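Local atomic coordinates of putative phosphosugar isomerases (Salmonella typhimurium LT2, PDB entry 3FKJ), a protein that probably binds phosphorylated sugars or related carbohydrate derivatives through its SIS fold and may act as an isomerase. Residues A193-Q198 / C319-Y324. Numbering follows the deposited sequence.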
loop_
_atom_site.group_PDB
_atom_site.type_symbol
_atom_site.label_atom_id
_atom_site.label_comp_id
_atom_site.label_asym_id
_atom_site.label_seq_id
_atom_site.Cartn_x
_atom_site.Cartn_y
_atom_site.Cartn_z
ATOM N N ALA A 193 11.506 26.213 1.600
ATOM C CA ALA A 193 12.093 24.882 1.413
ATOM C C ALA A 193 12.645 24.688 -0.012
ATOM O O ALA A 193 13.766 24.180 -0.206
ATOM C CB ALA A 193 11.033 23.769 1.734
ATOM N N GLN A 194 11.846 25.079 -1.003
ATOM C CA GLN A 194 12.259 24.976 -2.388
ATOM C C GLN A 194 13.503 25.832 -2.675
ATOM O O GLN A 194 14.409 25.413 -3.433
ATOM C CB GLN A 194 11.111 25.366 -3.307
ATOM C CG GLN A 194 10.008 24.334 -3.366
ATOM C CD GLN A 194 8.931 24.688 -4.358
ATOM O OE1 GLN A 194 8.742 25.867 -4.688
ATOM N NE2 GLN A 194 8.203 23.674 -4.833
ATOM N N ARG A 195 13.564 27.021 -2.083
ATOM C CA ARG A 195 14.746 27.854 -2.233
ATOM C C ARG A 195 15.955 27.209 -1.547
ATOM O O ARG A 195 17.026 27.120 -2.108
ATOM C CB ARG A 195 14.502 29.240 -1.652
ATOM C CG ARG A 195 15.650 30.227 -1.920
ATOM C CD ARG A 195 15.809 31.227 -0.784
ATOM N NE ARG A 195 14.516 31.746 -0.326
ATOM C CZ ARG A 195 13.857 31.354 0.765
ATOM N NH1 ARG A 195 14.345 30.396 1.563
ATOM N NH2 ARG A 195 12.686 31.924 1.057
ATOM N N GLN A 196 15.767 26.766 -0.322
ATOM C CA GLN A 196 16.819 26.114 0.447
ATOM C C GLN A 196 17.485 24.907 -0.235
ATOM O O GLN A 196 18.661 24.651 0.004
ATOM C CB GLN A 196 16.221 25.711 1.794
ATOM C CG GLN A 196 17.113 24.970 2.759
ATOM C CD GLN A 196 16.430 24.782 4.108
ATOM O OE1 GLN A 196 15.297 25.248 4.330
ATOM N NE2 GLN A 196 17.111 24.097 5.017
ATOM N N VAL A 197 16.762 24.165 -1.084
ATOM C CA VAL A 197 17.311 22.921 -1.667
ATOM C C VAL A 197 17.958 23.066 -3.060
ATOM O O VAL A 197 18.452 22.071 -3.606
ATOM C CB VAL A 197 16.243 21.824 -1.750
ATOM C CG1 VAL A 197 15.610 21.609 -0.381
ATOM C CG2 VAL A 197 15.210 22.166 -2.789
ATOM N N GLN A 198 17.966 24.280 -3.622
ATOM C CA GLN A 198 18.466 24.510 -4.991
ATOM C C GLN A 198 19.866 23.966 -5.178
ATOM O O GLN A 198 20.163 23.333 -6.179
ATOM C CB GLN A 198 18.494 25.998 -5.360
ATOM C CG GLN A 198 17.129 26.697 -5.351
ATOM C CD GLN A 198 16.151 26.135 -6.367
ATOM O OE1 GLN A 198 16.550 25.676 -7.445
ATOM N NE2 GLN A 198 14.851 26.166 -6.027
ATOM N N CYS A 319 6.323 18.878 -2.805
ATOM C CA CYS A 319 6.780 20.169 -3.304
ATOM C C CYS A 319 8.302 20.303 -3.426
ATOM O O CYS A 319 8.802 20.811 -4.428
ATOM C CB CYS A 319 6.231 21.299 -2.425
ATOM S SG CYS A 319 4.423 21.383 -2.382
ATOM N N VAL A 320 9.027 19.853 -2.411
ATOM C CA VAL A 320 10.483 19.988 -2.386
ATOM C C VAL A 320 11.096 19.140 -3.502
ATOM O O VAL A 320 12.063 19.554 -4.141
ATOM C CB VAL A 320 11.059 19.605 -0.987
ATOM C CG1 VAL A 320 12.540 19.239 -1.071
ATOM C CG2 VAL A 320 10.817 20.754 0.030
ATOM N N LEU A 321 10.498 17.968 -3.749
ATOM C CA LEU A 321 10.944 17.050 -4.798
ATOM C C LEU A 321 10.881 17.642 -6.198
ATOM O O LEU A 321 11.687 17.266 -7.044
ATOM C CB LEU A 321 10.155 15.701 -4.738
ATOM C CG LEU A 321 10.595 14.681 -3.680
ATOM C CD1 LEU A 321 9.553 13.577 -3.494
ATOM C CD2 LEU A 321 11.972 14.102 -4.021
ATOM N N ASP A 322 9.951 18.565 -6.451
ATOM C CA ASP A 322 9.870 19.254 -7.760
ATOM C C ASP A 322 11.216 19.816 -8.147
ATOM O O ASP A 322 11.581 19.799 -9.329
ATOM C CB ASP A 322 8.839 20.390 -7.760
ATOM C CG ASP A 322 7.395 19.903 -7.956
ATOM O OD1 ASP A 322 7.186 18.770 -8.420
ATOM O OD2 ASP A 322 6.454 20.670 -7.663
ATOM N N VAL A 323 11.961 20.276 -7.144
ATOM C CA VAL A 323 13.262 20.922 -7.375
ATOM C C VAL A 323 14.281 19.862 -7.771
ATOM O O VAL A 323 14.958 20.006 -8.775
ATOM C CB VAL A 323 13.751 21.769 -6.133
ATOM C CG1 VAL A 323 15.107 22.468 -6.427
ATOM C CG2 VAL A 323 12.659 22.771 -5.696
ATOM N N TYR A 324 14.355 18.772 -7.004
ATOM C CA TYR A 324 15.281 17.704 -7.325
ATOM C C TYR A 324 14.942 17.073 -8.671
ATOM O O TYR A 324 15.840 16.777 -9.433
ATOM C CB TYR A 324 15.275 16.634 -6.245
ATOM C CG TYR A 324 15.879 17.085 -4.951
ATOM C CD1 TYR A 324 15.115 17.754 -4.011
ATOM C CD2 TYR A 324 17.217 16.839 -4.665
ATOM C CE1 TYR A 324 15.662 18.184 -2.816
ATOM C CE2 TYR A 324 17.766 17.251 -3.473
ATOM C CZ TYR A 324 16.985 17.927 -2.543
ATOM O OH TYR A 324 17.521 18.352 -1.331
HETATM O O HOH W 1 6.250 23.283 -6.935
#
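V197 and V323 meet at the centre of the contact between segments 193-198 and 319-324, CG2 of V197 lying 3.7 Å from CG1 of V323. The other branch of V197, CG1, reaches V320, while its CB sits 3.8 Å from CE1 of Y324, whose side chain crosses it at about a right angle. Branched, short valines suit this position because each offers two methyls close to its backbone: with CG1 anti to its own N (chi1 -178°), V323 turns that methyl to V197 CG2, while CG2, beside the N, meets CB and CG of Q194. Beside the closest backbone approach, Q194 to V320, the small side chain of A193 lets its CB pack tightly against V320 CG2 at 3.5 Å.

One polar link borders this apolar core. The extended chain of Q194 carries NE2 to C319 O, 3.0 Å away, in a nearly straight bond (166° at the hydrogen). The oxygen lies close to the glutamine's amide plane, but the donor stands above the carbonyl plane of C319. A water accepts from the same NE2 and donates to D322 OD2, so both amide hydrogens are used and the amide's rotation should be restrained.

Q198 bends at chi2 (-63°) to lay its amide against V323 CG1; NE2 bonds weakly to Q194 O and is also held by Y145 OH. Further out, D200 takes up the hydroxyl of Y324, and F204 meets that ring edge-to-face. I294 of strand 290-295 and L299 border V320, so helix 313-331 lies between the end of helix 186-196 and the second parallel sheet of this double-SIS architecture. Aliphatic packing, led by V197 and V323 and joined by the CH2 groups of Q194, thus supplies much of the buried contact, whereas the amide of Q194 ties one helix directionally to a backbone carbonyl of the other.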